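Local coordinates for alanine racemase (Enterococcus faecalis, PDB 3E5P), which belongs to the alanine racemase family, joining a closed eight-stranded parallel barrel to a beta-rich C-terminal part in a two-chain assembly that contains pyridoxal-5'-phosphate, at residues H6-L11 and T281-Y286; L259-G264 and T273-W278; I265-T270 and R311-Q316; E277-V282 and Q316-L321. The protein carries 1 engineered substitution. One frame throughout, in Å; residues are numbered along the deposited sequence.

In the fold
From the N terminus, interaction 1 closes the widest loop: residues 6-11 meet 281-286 across 269 intervening residues, which include the eight-stranded parallel barrel. Within that loop, interaction 2 closes a short one, bringing 259-264 back against 273-278. Interaction 3 pairs 265-270 with 311-316 and crosses interactions 1 and 2 along the chain, since their segments alternate; it also crosses interaction 4. Interactions 2, 4 and 1 draw in turn on strand 277-282 or its ends, joining it to strand 256-259, to strand 317-321 and to the entry of strand 10-13. Interactions 1 and 3 are bridged by Tyr286 N and Cys313 O, 3.0 Å apart and probably hydrogen-bonded.

Interaction 1: H6-L11 and T281-Y286; sequences HRPTRL and TVPIGY. With PPI (propanoic acid), chain K.
Arg7, Pro8 and Thr9 close around Pro283, and the nearest backbone approach is between Thr9 CA and Pro283 CA at 6.5 Å. The Arg7 side chain sets out from CB toward the proline. Its CG comes within 4.2 Å of Pro283 CB. One atom further, CD is 3.6 Å from Pro283 O. A bend at chi3 (59°) then lays the guanidinium beneath this carbonyl oxygen, and Arg7 NE and NH1 are each 3.7 Å from Pro283 O. That oxygen stands 3.4 Å above the guanidinium plane of Arg7, offset toward its rim, so the approach is over a face. At the tip, NH2 forms a salt bridge with Asp288, which also accepts a bond from Gly285 N.

The same Pro283 O receives a hydrogen bond from Thr9 OG1, modelled at 2.5 Å, a length so short that it is doubtful. With chi1 at -51°, OG1 sits beside the Thr9 backbone N, while CG2 turns the other way and meets Ile284 CD1 at 4.0 Å, the two side chains crossing at about a right angle. Pro8 CG touches Pro283 CG at 3.5 Å. Pro283 is the centre of an inverse gamma turn, and its carbonyl faces the 6-11 segment.

The contact lies where the chain enters strand 10-13 and leaves strand 277-282. Strand 247-252 runs alongside, with Ser251 touching Val282 and Pro283 and hydrogen-bonded to Thr9 OG1; Ile284 rests on Cys317 of strand 317-321.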
loop_
_atom_site.group_PDB
_atom_site.type_symbol
_atom_site.label_atom_id
_atom_site.label_comp_id
_atom_site.label_asym_id
_atom_site.label_seq_id
_atom_site.Cartn_x
_atom_site.Cartn_y
_atom_site.Cartn_z
ATOM N N HIS C 6 10.366 9.813 12.455
ATOM C CA HIS C 6 10.034 10.692 13.573
ATOM C C HIS C 6 8.582 10.589 14.042
ATOM O O HIS C 6 8.026 11.526 14.617
ATOM C CB HIS C 6 10.379 12.139 13.216
ATOM C CG HIS C 6 11.845 12.370 13.026
ATOM N ND1 HIS C 6 12.471 12.222 11.807
ATOM C CD2 HIS C 6 12.825 12.654 13.918
ATOM C CE1 HIS C 6 13.772 12.402 11.956
ATOM N NE2 HIS C 6 14.013 12.665 13.227
ATOM N N ARG C 7 7.977 9.433 13.799
ATOM C CA ARG C 7 6.603 9.187 14.195
ATOM C C ARG C 7 6.563 7.871 14.980
ATOM O O ARG C 7 7.202 6.892 14.599
ATOM C CB ARG C 7 5.724 9.104 12.956
ATOM C CG ARG C 7 4.256 9.092 13.272
ATOM C CD ARG C 7 3.455 8.825 12.030
ATOM N NE ARG C 7 3.821 7.549 11.436
ATOM C CZ ARG C 7 3.266 7.071 10.333
ATOM N NH1 ARG C 7 2.326 7.782 9.729
ATOM N NH2 ARG C 7 3.646 5.894 9.836
ATOM N N PRO C 8 5.803 7.831 16.086
ATOM C CA PRO C 8 5.693 6.634 16.932
ATOM C C PRO C 8 5.210 5.320 16.301
ATOM O O PRO C 8 5.416 4.247 16.873
ATOM C CB PRO C 8 4.795 7.106 18.071
ATOM C CG PRO C 8 3.922 8.121 17.410
ATOM C CD PRO C 8 4.906 8.894 16.572
ATOM N N THR C 9 4.578 5.389 15.133
ATOM C CA THR C 9 4.088 4.182 14.463
ATOM C C THR C 9 5.250 3.326 13.956
ATOM O O THR C 9 6.176 3.841 13.322
ATOM C CB THR C 9 3.224 4.557 13.296
ATOM O OG1 THR C 9 2.234 5.484 13.737
ATOM C CG2 THR C 9 2.557 3.337 12.722
ATOM N N ARG C 10 5.199 2.018 14.199
ATOM C CA ARG C 10 6.311 1.167 13.779
ATOM C C ARG C 10 5.956 -0.308 13.548
ATOM O O ARG C 10 5.071 -0.853 14.210
ATOM C CB ARG C 10 7.425 1.271 14.825
ATOM C CG ARG C 10 8.798 0.901 14.317
ATOM C CD ARG C 10 9.810 2.022 14.575
ATOM N NE ARG C 10 9.306 3.319 14.147
ATOM C CZ ARG C 10 9.950 4.465 14.324
ATOM N NH1 ARG C 10 11.129 4.480 14.918
ATOM N NH2 ARG C 10 9.403 5.600 13.926
ATOM N N LEU C 11 6.659 -0.936 12.605
ATOM C CA LEU C 11 6.481 -2.347 12.268
ATOM C C LEU C 11 7.676 -3.139 12.807
ATOM O O LEU C 11 8.802 -2.935 12.370
ATOM C CB LEU C 11 6.410 -2.531 10.744
ATOM C CG LEU C 11 5.083 -2.396 9.979
ATOM C CD1 LEU C 11 5.357 -2.149 8.520
ATOM C CD2 LEU C 11 4.252 -3.651 10.143
ATOM N N THR C 281 -6.160 9.713 20.047
ATOM C CA THR C 281 -5.749 9.810 18.650
ATOM C C THR C 281 -4.503 8.981 18.371
ATOM O O THR C 281 -3.482 9.120 19.042
ATOM C CB THR C 281 -5.469 11.264 18.260
ATOM O OG1 THR C 281 -6.697 11.998 18.288
ATOM C CG2 THR C 281 -4.865 11.342 16.866
ATOM N N VAL C 282 -4.593 8.126 17.361
ATOM C CA VAL C 282 -3.492 7.260 16.991
ATOM C C VAL C 282 -2.947 7.688 15.639
ATOM O O VAL C 282 -3.709 7.840 14.688
ATOM C CB VAL C 282 -3.970 5.826 16.908
ATOM C CG1 VAL C 282 -2.786 4.904 16.663
ATOM C CG2 VAL C 282 -4.709 5.462 18.188
ATOM N N PRO C 283 -1.615 7.873 15.534
ATOM C CA PRO C 283 -0.932 8.296 14.302
ATOM C C PRO C 283 -0.671 7.232 13.218
ATOM O O PRO C 283 0.476 6.982 12.843
ATOM C CB PRO C 283 0.360 8.913 14.830
ATOM C CG PRO C 283 0.690 7.992 15.979
ATOM C CD PRO C 283 -0.656 7.751 16.651
ATOM N N ILE C 284 -1.742 6.608 12.732
ATOM C CA ILE C 284 -1.674 5.618 11.652
ATOM C C ILE C 284 -3.006 5.739 10.920
ATOM O O ILE C 284 -4.065 5.816 11.561
ATOM C CB ILE C 284 -1.522 4.172 12.166
ATOM C CG1 ILE C 284 -1.330 3.225 10.977
ATOM C CG2 ILE C 284 -2.768 3.756 12.940
ATOM C CD1 ILE C 284 -0.867 1.827 11.360
ATOM N N GLY C 285 -2.952 5.785 9.591
ATOM C CA GLY C 285 -4.167 5.909 8.804
ATOM C C GLY C 285 -4.181 4.941 7.639
ATOM O O GLY C 285 -3.329 4.060 7.552
ATOM N N TYR C 286 -5.132 5.090 6.727
ATOM C CA TYR C 286 -5.165 4.173 5.603
ATOM C C TYR C 286 -3.974 4.331 4.665
ATOM O O TYR C 286 -3.495 3.342 4.130
ATOM C CB TYR C 286 -6.508 4.255 4.851
ATOM C CG TYR C 286 -6.953 5.615 4.386
ATOM C CD1 TYR C 286 -6.407 6.187 3.240
ATOM C CD2 TYR C 286 -7.952 6.320 5.076
ATOM C CE1 TYR C 286 -6.836 7.429 2.781
ATOM C CE2 TYR C 286 -8.392 7.565 4.634
ATOM C CZ TYR C 286 -7.824 8.119 3.481
ATOM O OH TYR C 286 -8.196 9.371 3.050
HETATM C C1 PPI K . -8.868 11.690 5.066
HETATM C C2 PPI K . -10.048 10.905 4.511
HETATM C C3 PPI K . -11.107 11.765 3.833
HETATM O O1 PPI K . -8.137 12.341 4.281
HETATM O O2 PPI K . -8.657 11.653 6.298
#

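Interaction 2: L259-G264 and T273-W278; sequences LAAGEG and TEAEEW
Leu259 and Glu277 form an antiparallel hydrogen-bonded pair, with Leu259 N to Glu277 O at 2.9 Å and Glu277 N to Leu259 O at 3.2 Å; both bonds are nearly straight (166° and 167°). Beyond this pair the backbones converge until Ala261 CA and Ala275 CA are 3.8 Å apart. A type II turn from Ala260 to Glu263 then reverses the first segment, with Gly262 at a positive phi of 85°. Gly262 N reaches Thr273 O at 2.9 Å, the donor lying well above the carbonyl plane, and Thr273 N is bonded to Glu263 O at 2.8 Å.

The Thr273 side chain fills the concave side of the turn. Its hydroxyl, placed between the backbone N and the carbonyl carbon, donates to Ala260 O at 2.6 Å, in the carbonyl plane and on a lone pair. Thr273 OG1 also accepts from Glu263 N, again at 2.6 Å, so one oxygen joins both ends of the turn. Thr273 CG2 faces Leu259 CB at 4.0 Å.

The Glu263 carboxylate leads away to a salt bridge with Arg187 of the second subunit. The whole is a type II beta turn closed by a threonine side chain, set at the end of an antiparallel strand pair.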
loop_
_atom_site.group_PDB
_atom_site.type_symbol
_atom_site.label_atom_id
_atom_site.label_comp_id
_atom_site.label_asym_id
_atom_site.label_seq_id
_atom_site.Cartn_x
_atom_site.Cartn_y
_atom_site.Cartn_z
ATOM N N LEU C 259 -14.919 13.804 25.502
ATOM C CA LEU C 259 -15.977 14.428 24.731
ATOM C C LEU C 259 -17.325 14.219 25.411
ATOM O O LEU C 259 -17.554 13.194 26.056
ATOM C CB LEU C 259 -16.007 13.838 23.315
ATOM C CG LEU C 259 -14.930 14.345 22.354
ATOM C CD1 LEU C 259 -14.861 13.471 21.122
ATOM C CD2 LEU C 259 -15.244 15.783 21.979
ATOM N N ALA C 260 -18.209 15.203 25.267
ATOM C CA ALA C 260 -19.543 15.142 25.848
ATOM C C ALA C 260 -20.408 14.216 25.006
ATOM O O ALA C 260 -20.104 13.961 23.844
ATOM C CB ALA C 260 -20.159 16.535 25.885
ATOM N N ALA C 261 -21.483 13.706 25.590
ATOM C CA ALA C 261 -22.370 12.830 24.844
ATOM C C ALA C 261 -22.957 13.657 23.701
ATOM O O ALA C 261 -23.073 14.878 23.816
ATOM C CB ALA C 261 -23.476 12.310 25.748
ATOM N N GLY C 262 -23.296 12.998 22.595
ATOM C CA GLY C 262 -23.880 13.698 21.462
ATOM C C GLY C 262 -22.928 14.345 20.468
ATOM O O GLY C 262 -23.375 15.011 19.528
ATOM N N GLU C 263 -21.624 14.168 20.658
ATOM C CA GLU C 263 -20.662 14.758 19.738
ATOM C C GLU C 263 -20.287 13.801 18.620
ATOM O O GLU C 263 -20.070 12.608 18.846
ATOM C CB GLU C 263 -19.406 15.211 20.484
ATOM C CG GLU C 263 -19.567 16.531 21.222
ATOM C CD GLU C 263 -19.909 17.693 20.291
ATOM O OE1 GLU C 263 -19.959 18.844 20.776
ATOM O OE2 GLU C 263 -20.129 17.465 19.080
ATOM N N GLY C 264 -20.232 14.336 17.403
ATOM C CA GLY C 264 -19.887 13.530 16.245
ATOM C C GLY C 264 -18.389 13.510 16.054
ATOM O O GLY C 264 -17.715 14.492 16.355
ATOM N N THR C 273 -20.903 10.265 20.060
ATOM C CA THR C 273 -20.742 9.856 21.447
ATOM C C THR C 273 -22.097 9.542 22.073
ATOM O O THR C 273 -23.085 10.239 21.836
ATOM C CB THR C 273 -20.045 10.951 22.293
ATOM O OG1 THR C 273 -20.695 12.210 22.074
ATOM C CG2 THR C 273 -18.575 11.065 21.921
ATOM N N GLU C 274 -22.126 8.481 22.870
ATOM C CA GLU C 274 -23.342 8.054 23.541
ATOM C C GLU C 274 -23.348 8.614 24.968
ATOM O O GLU C 274 -24.390 8.683 25.619
ATOM C CB GLU C 274 -23.398 6.524 23.568
ATOM C CG GLU C 274 -24.787 5.947 23.825
ATOM C CD GLU C 274 -25.706 6.070 22.624
ATOM O OE1 GLU C 274 -26.941 5.996 22.811
ATOM O OE2 GLU C 274 -25.192 6.229 21.496
ATOM N N ALA C 275 -22.174 9.020 25.441
ATOM C CA ALA C 275 -22.012 9.580 26.781
ATOM C C ALA C 275 -20.581 10.053 26.960
ATOM O O ALA C 275 -19.795 10.049 26.016
ATOM C CB ALA C 275 -22.332 8.532 27.834
ATOM N N GLU C 276 -20.246 10.464 28.178
ATOM C CA GLU C 276 -18.896 10.910 28.475
ATOM C C GLU C 276 -17.967 9.837 27.931
ATOM O O GLU C 276 -18.047 8.675 28.335
ATOM C CB GLU C 276 -18.706 11.050 29.989
ATOM C CG GLU C 276 -19.453 12.224 30.620
ATOM C CD GLU C 276 -18.947 13.576 30.133
ATOM O OE1 GLU C 276 -19.430 14.614 30.628
ATOM O OE2 GLU C 276 -18.065 13.604 29.249
ATOM N N GLU C 277 -17.103 10.217 26.998
ATOM C CA GLU C 277 -16.176 9.264 26.399
ATOM C C GLU C 277 -14.771 9.816 26.298
ATOM O O GLU C 277 -14.575 11.013 26.089
ATOM C CB GLU C 277 -16.649 8.859 25.000
ATOM C CG GLU C 277 -17.593 7.673 24.964
ATOM C CD GLU C 277 -18.045 7.338 23.549
ATOM O OE1 GLU C 277 -17.180 7.254 22.649
ATOM O OE2 GLU C 277 -19.267 7.151 23.338
ATOM N N TRP C 278 -13.791 8.933 26.456
ATOM C CA TRP C 278 -12.394 9.329 26.356
ATOM C C TRP C 278 -11.880 8.908 24.989
ATOM O O TRP C 278 -11.756 7.714 24.696
ATOM C CB TRP C 278 -11.561 8.668 27.454
ATOM C CG TRP C 278 -11.882 9.173 28.826
ATOM C CD1 TRP C 278 -12.875 8.736 29.654
ATOM C CD2 TRP C 278 -11.229 10.241 29.515
ATOM N NE1 TRP C 278 -12.883 9.468 30.816
ATOM C CE2 TRP C 278 -11.881 10.400 30.756
ATOM C CE3 TRP C 278 -10.153 11.082 29.203
ATOM C CZ2 TRP C 278 -11.497 11.366 31.685
ATOM C CZ3 TRP C 278 -9.771 12.042 30.128
ATOM C CH2 TRP C 278 -10.443 12.176 31.353
#

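Interaction 3: I265-T270 and R311-Q316; sequences IGYGET and RVCMDQ. With PPI (propanoic acid), chain K.
Tyr267 and Cys313 meet beside the bound propanoic acid, with Tyr267 CE2 4.4 Å from Cys313 SG. The sulfur lies 5.2 Å from the centroid of the Tyr267 ring and 50° off its normal, an oblique sulfur-aromatic contact. Both residues border the ligand, whose O2 accepts a hydrogen bond from Met314 N at 3.0 Å, although the place of this oxygen is less sure.

Further along, Thr270 CG2 comes down over one face of the Arg311 guanidinium, 3.1 Å from NH1 and offset toward the rim; the two side chains cross at about a right angle. A bend at chi2 (57°) folds the arginine back to bring this face under the methyl group. Tyr267 CB and Arg311 CB, 4.2 Å apart, continue the packing between the two contacts.

Behind this shell a water holds the 265-270 backbone by three bonds: it donates to Ile265 O at 2.7 Å and to Tyr267 O at 2.6 Å, and accepts from Thr270 N. It reaches 311-316 only through a weak bond from Arg311 N. The 311-316 loop is braced by Cys313 N bonded to Gln316 O at 2.7 Å. The Tyr267 hydroxyl is held by His169 of the second subunit, and Asp315, which touches pyridoxal-5'-phosphate, forms a salt bridge with Arg365.

Any polar link between the two segments is thus the weak, water-mediated one to Arg311 N, while the direct touches are apolar or face-on. Separately, the bond from His169 of the second subunit to Tyr267 OH brings both subunits into the ligand's surroundings.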
loop_
_atom_site.group_PDB
_atom_site.type_symbol
_atom_site.label_atom_id
_atom_site.label_comp_id
_atom_site.label_asym_id
_atom_site.label_seq_id
_atom_site.Cartn_x
_atom_site.Cartn_y
_atom_site.Cartn_z
ATOM N N ILE C 265 -17.857 12.392 15.574
ATOM C CA ILE C 265 -16.423 12.289 15.356
ATOM C C ILE C 265 -16.071 11.631 14.012
ATOM O O ILE C 265 -16.669 10.629 13.602
ATOM C CB ILE C 265 -15.728 11.531 16.534
ATOM C CG1 ILE C 265 -15.945 10.031 16.433
ATOM C CG2 ILE C 265 -16.325 11.972 17.861
ATOM C CD1 ILE C 265 -15.152 9.276 17.462
ATOM N N GLY C 266 -15.106 12.225 13.318
ATOM C CA GLY C 266 -14.688 11.691 12.036
ATOM C C GLY C 266 -15.467 12.257 10.865
ATOM O O GLY C 266 -16.413 13.028 11.049
ATOM N N TYR C 267 -15.062 11.874 9.657
ATOM C CA TYR C 267 -15.717 12.335 8.437
ATOM C C TYR C 267 -17.130 11.780 8.334
ATOM O O TYR C 267 -17.386 10.642 8.728
ATOM C CB TYR C 267 -14.917 11.905 7.208
ATOM C CG TYR C 267 -13.664 12.698 6.978
ATOM C CD1 TYR C 267 -13.716 14.074 6.792
ATOM C CD2 TYR C 267 -12.424 12.071 6.910
ATOM C CE1 TYR C 267 -12.566 14.807 6.540
ATOM C CE2 TYR C 267 -11.264 12.797 6.659
ATOM C CZ TYR C 267 -11.346 14.163 6.477
ATOM O OH TYR C 267 -10.209 14.892 6.244
ATOM N N GLY C 268 -18.039 12.590 7.797
ATOM C CA GLY C 268 -19.420 12.167 7.649
ATOM C C GLY C 268 -20.139 11.984 8.974
ATOM O O GLY C 268 -21.335 11.688 9.007
ATOM N N GLU C 269 -19.411 12.179 10.069
ATOM C CA GLU C 269 -19.970 12.016 11.403
ATOM C C GLU C 269 -20.662 10.661 11.471
ATOM O O GLU C 269 -21.848 10.571 11.801
ATOM C CB GLU C 269 -20.982 13.120 11.711
ATOM C CG GLU C 269 -21.365 13.172 13.183
ATOM C CD GLU C 269 -22.549 14.087 13.478
ATOM O OE1 GLU C 269 -22.796 14.360 14.679
ATOM O OE2 GLU C 269 -23.230 14.525 12.520
ATOM N N THR C 270 -19.921 9.607 11.144
ATOM C CA THR C 270 -20.482 8.266 11.171
ATOM C C THR C 270 -20.670 7.814 12.610
ATOM O O THR C 270 -21.477 6.932 12.888
ATOM C CB THR C 270 -19.565 7.260 10.463
ATOM O OG1 THR C 270 -18.376 7.078 11.237
ATOM C CG2 THR C 270 -19.198 7.755 9.083
ATOM N N ARG C 311 -14.623 7.487 11.232
ATOM C CA ARG C 311 -13.857 7.180 10.025
ATOM C C ARG C 311 -12.340 7.209 10.179
ATOM O O ARG C 311 -11.780 8.158 10.715
ATOM C CB ARG C 311 -14.263 8.128 8.902
ATOM C CG ARG C 311 -14.726 7.426 7.649
ATOM C CD ARG C 311 -15.880 6.519 7.951
ATOM N NE ARG C 311 -16.774 6.346 6.816
ATOM C CZ ARG C 311 -17.891 5.634 6.876
ATOM N NH1 ARG C 311 -18.220 5.031 8.006
ATOM N NH2 ARG C 311 -18.706 5.559 5.839
ATOM N N VAL C 312 -11.683 6.154 9.713
ATOM C CA VAL C 312 -10.231 6.085 9.751
ATOM C C VAL C 312 -9.741 7.140 8.785
ATOM O O VAL C 312 -10.145 7.149 7.631
ATOM C CB VAL C 312 -9.714 4.728 9.253
ATOM C CG1 VAL C 312 -8.201 4.773 9.116
ATOM C CG2 VAL C 312 -10.126 3.615 10.214
ATOM N N CYS C 313 -8.879 8.036 9.240
ATOM C CA CYS C 313 -8.365 9.076 8.352
ATOM C C CYS C 313 -7.174 8.585 7.524
ATOM O O CYS C 313 -6.742 7.440 7.626
ATOM C CB CYS C 313 -7.946 10.307 9.155
ATOM S SG CYS C 313 -9.284 11.029 10.108
ATOM N N MET C 314 -6.634 9.468 6.705
ATOM C CA MET C 314 -5.508 9.103 5.880
ATOM C C MET C 314 -4.293 8.835 6.744
ATOM O O MET C 314 -3.586 7.857 6.521
ATOM C CB MET C 314 -5.213 10.225 4.894
ATOM C CG MET C 314 -4.182 9.896 3.832
ATOM S SD MET C 314 -4.028 11.316 2.731
ATOM C CE MET C 314 -5.288 10.970 1.506
ATOM N N ASP C 315 -4.070 9.677 7.753
ATOM C CA ASP C 315 -2.895 9.541 8.616
ATOM C C ASP C 315 -3.131 9.240 10.093
ATOM O O ASP C 315 -2.176 9.261 10.881
ATOM C CB ASP C 315 -2.053 10.806 8.514
ATOM C CG ASP C 315 -1.959 11.314 7.102
ATOM O OD1 ASP C 315 -1.389 10.595 6.256
ATOM O OD2 ASP C 315 -2.471 12.424 6.834
ATOM N N GLN C 316 -4.381 8.965 10.471
ATOM C CA GLN C 316 -4.712 8.664 11.862
ATOM C C GLN C 316 -6.153 8.210 12.073
ATOM O O GLN C 316 -6.998 8.380 11.199
ATOM C CB GLN C 316 -4.433 9.887 12.734
ATOM C CG GLN C 316 -5.150 11.123 12.286
ATOM C CD GLN C 316 -4.301 12.370 12.430
ATOM O OE1 GLN C 316 -4.742 13.472 12.093
ATOM N NE2 GLN C 316 -3.077 12.207 12.927
HETATM C C1 PPI K . -8.868 11.690 5.066
HETATM C C2 PPI K . -10.048 10.905 4.511
HETATM C C3 PPI K . -11.107 11.765 3.833
HETATM O O1 PPI K . -8.137 12.341 4.281
HETATM O O2 PPI K . -8.657 11.653 6.298
HETATM O O HOH W 1 -17.135 9.645 11.102
#

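Interaction 4: E277-V282 and Q316-L321; sequences EWIGTV and QCMIRL
Gly280 and Ile319 mark the middle of an antiparallel ladder between strands 277-282 and 317-321, their axes 143° apart. Among the backbone hydrogen bonds, Gly280 N to Ile319 O is 2.9 Å and Ile319 N to Gly280 O is 3.0 Å. A second reciprocal pair joins Val282 N to Cys317 O at 3.0 Å and Cys317 N to Val282 O at 3.1 Å. Between them Thr281 and Met318 form a non-hydrogen-bonded pair, and Met318 CA makes a CA-H...O contact with Gly280 O at 3.4 Å.

Apolar contacts occupy both faces. On the face with Ile279 and Met318, Ile279 CG2 reaches Met318 CB at 3.8 Å. On the other, Val282 CG2 meets Ile319 CD1 at 3.8 Å; CG1 of Ile319 lies between the backbone N and the carbonyl carbon (chi1 51°), and the extended chi2 puts CD1 beside the valine.

Charge enters at one end: Glu277 OE1, hydrogen-bonded to Tyr271 OH, also lies 3.8 Å from Arg320 NE, a long, weak salt bridge met at the guanidinium edge, with the two planes 74° apart.

Strand 277-282 is central in its three-stranded sheet, flanked by 317-321 and 256-259, while Arg139 of the second subunit packs against Thr281 and Met318.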
loop_
_atom_site.group_PDB
_atom_site.type_symbol
_atom_site.label_atom_id
_atom_site.label_comp_id
_atom_site.label_asym_id
_atom_site.label_seq_id
_atom_site.Cartn_x
_atom_site.Cartn_y
_atom_site.Cartn_z
ATOM N N GLU C 277 -17.103 10.217 26.998
ATOM C CA GLU C 277 -16.176 9.264 26.399
ATOM C C GLU C 277 -14.771 9.816 26.298
ATOM O O GLU C 277 -14.575 11.013 26.089
ATOM C CB GLU C 277 -16.649 8.859 25.000
ATOM C CG GLU C 277 -17.593 7.673 24.964
ATOM C CD GLU C 277 -18.045 7.338 23.549
ATOM O OE1 GLU C 277 -17.180 7.254 22.649
ATOM O OE2 GLU C 277 -19.267 7.151 23.338
ATOM N N TRP C 278 -13.791 8.933 26.456
ATOM C CA TRP C 278 -12.394 9.329 26.356
ATOM C C TRP C 278 -11.880 8.908 24.989
ATOM O O TRP C 278 -11.756 7.714 24.696
ATOM C CB TRP C 278 -11.561 8.668 27.454
ATOM C CG TRP C 278 -11.882 9.173 28.826
ATOM C CD1 TRP C 278 -12.875 8.736 29.654
ATOM C CD2 TRP C 278 -11.229 10.241 29.515
ATOM N NE1 TRP C 278 -12.883 9.468 30.816
ATOM C CE2 TRP C 278 -11.881 10.400 30.756
ATOM C CE3 TRP C 278 -10.153 11.082 29.203
ATOM C CZ2 TRP C 278 -11.497 11.366 31.685
ATOM C CZ3 TRP C 278 -9.771 12.042 30.128
ATOM C CH2 TRP C 278 -10.443 12.176 31.353
ATOM N N ILE C 279 -11.580 9.889 24.149
ATOM C CA ILE C 279 -11.105 9.587 22.811
ATOM C C ILE C 279 -9.615 9.844 22.609
ATOM O O ILE C 279 -9.121 10.953 22.851
ATOM C CB ILE C 279 -11.908 10.380 21.785
ATOM C CG1 ILE C 279 -13.401 10.262 22.112
ATOM C CG2 ILE C 279 -11.635 9.865 20.396
ATOM C CD1 ILE C 279 -13.915 8.842 22.236
ATOM N N GLY C 280 -8.909 8.805 22.158
ATOM C CA GLY C 280 -7.481 8.910 21.914
ATOM C C GLY C 280 -7.143 8.908 20.435
ATOM O O GLY C 280 -7.760 8.186 19.652
ATOM N N THR C 281 -6.160 9.713 20.047
ATOM C CA THR C 281 -5.749 9.810 18.650
ATOM C C THR C 281 -4.503 8.981 18.371
ATOM O O THR C 281 -3.482 9.120 19.042
ATOM C CB THR C 281 -5.469 11.264 18.260
ATOM O OG1 THR C 281 -6.697 11.998 18.288
ATOM C CG2 THR C 281 -4.865 11.342 16.866
ATOM N N VAL C 282 -4.593 8.126 17.361
ATOM C CA VAL C 282 -3.492 7.260 16.991
ATOM C C VAL C 282 -2.947 7.688 15.639
ATOM O O VAL C 282 -3.709 7.840 14.688
ATOM C CB VAL C 282 -3.970 5.826 16.908
ATOM C CG1 VAL C 282 -2.786 4.904 16.663
ATOM C CG2 VAL C 282 -4.709 5.462 18.188
ATOM N N GLN C 316 -4.381 8.965 10.471
ATOM C CA GLN C 316 -4.712 8.664 11.862
ATOM C C GLN C 316 -6.153 8.210 12.073
ATOM O O GLN C 316 -6.998 8.380 11.199
ATOM C CB GLN C 316 -4.433 9.887 12.734
ATOM C CG GLN C 316 -5.150 11.123 12.286
ATOM C CD GLN C 316 -4.301 12.370 12.430
ATOM O OE1 GLN C 316 -4.742 13.472 12.093
ATOM N NE2 GLN C 316 -3.077 12.207 12.927
ATOM N N CYS C 317 -6.417 7.612 13.233
ATOM C CA CYS C 317 -7.760 7.150 13.580
ATOM C C CYS C 317 -8.015 7.383 15.062
ATOM O O CYS C 317 -7.083 7.634 15.822
ATOM C CB CYS C 317 -7.951 5.665 13.230
ATOM S SG CYS C 317 -6.598 4.555 13.676
ATOM N N MET C 318 -9.276 7.311 15.467
ATOM C CA MET C 318 -9.641 7.543 16.858
ATOM C C MET C 318 -10.133 6.279 17.554
ATOM O O MET C 318 -10.905 5.516 16.987
ATOM C CB MET C 318 -10.744 8.607 16.949
ATOM C CG MET C 318 -10.297 10.040 16.755
ATOM S SD MET C 318 -9.694 10.396 15.097
ATOM C CE MET C 318 -11.227 10.888 14.235
ATOM N N ILE C 319 -9.681 6.064 18.783
ATOM C CA ILE C 319 -10.116 4.917 19.559
ATOM C C ILE C 319 -10.735 5.409 20.855
ATOM O O ILE C 319 -10.232 6.350 21.469
ATOM C CB ILE C 319 -8.956 3.966 19.922
ATOM C CG1 ILE C 319 -7.810 4.741 20.564
ATOM C CG2 ILE C 319 -8.480 3.239 18.699
ATOM C CD1 ILE C 319 -6.687 3.843 21.032
ATOM N N ARG C 320 -11.841 4.784 21.249
ATOM C CA ARG C 320 -12.522 5.135 22.481
ATOM C C ARG C 320 -11.774 4.399 23.570
ATOM O O ARG C 320 -11.760 3.171 23.600
ATOM C CB ARG C 320 -13.972 4.660 22.456
ATOM C CG ARG C 320 -14.660 4.706 23.821
ATOM C CD ARG C 320 -15.648 3.553 23.973
ATOM N NE ARG C 320 -16.632 3.526 22.892
ATOM C CZ ARG C 320 -16.928 2.445 22.177
ATOM N NH1 ARG C 320 -16.316 1.295 22.426
ATOM N NH2 ARG C 320 -17.825 2.515 21.203
ATOM N N LEU C 321 -11.139 5.151 24.457
ATOM C CA LEU C 321 -10.384 4.553 25.537
ATOM C C LEU C 321 -11.339 4.106 26.632
ATOM O O LEU C 321 -12.456 4.610 26.736
ATOM C CB LEU C 321 -9.379 5.559 26.076
ATOM C CG LEU C 321 -8.430 6.129 25.021
ATOM C CD1 LEU C 321 -7.642 7.283 25.630
ATOM C CD2 LEU C 321 -7.514 5.042 24.503
#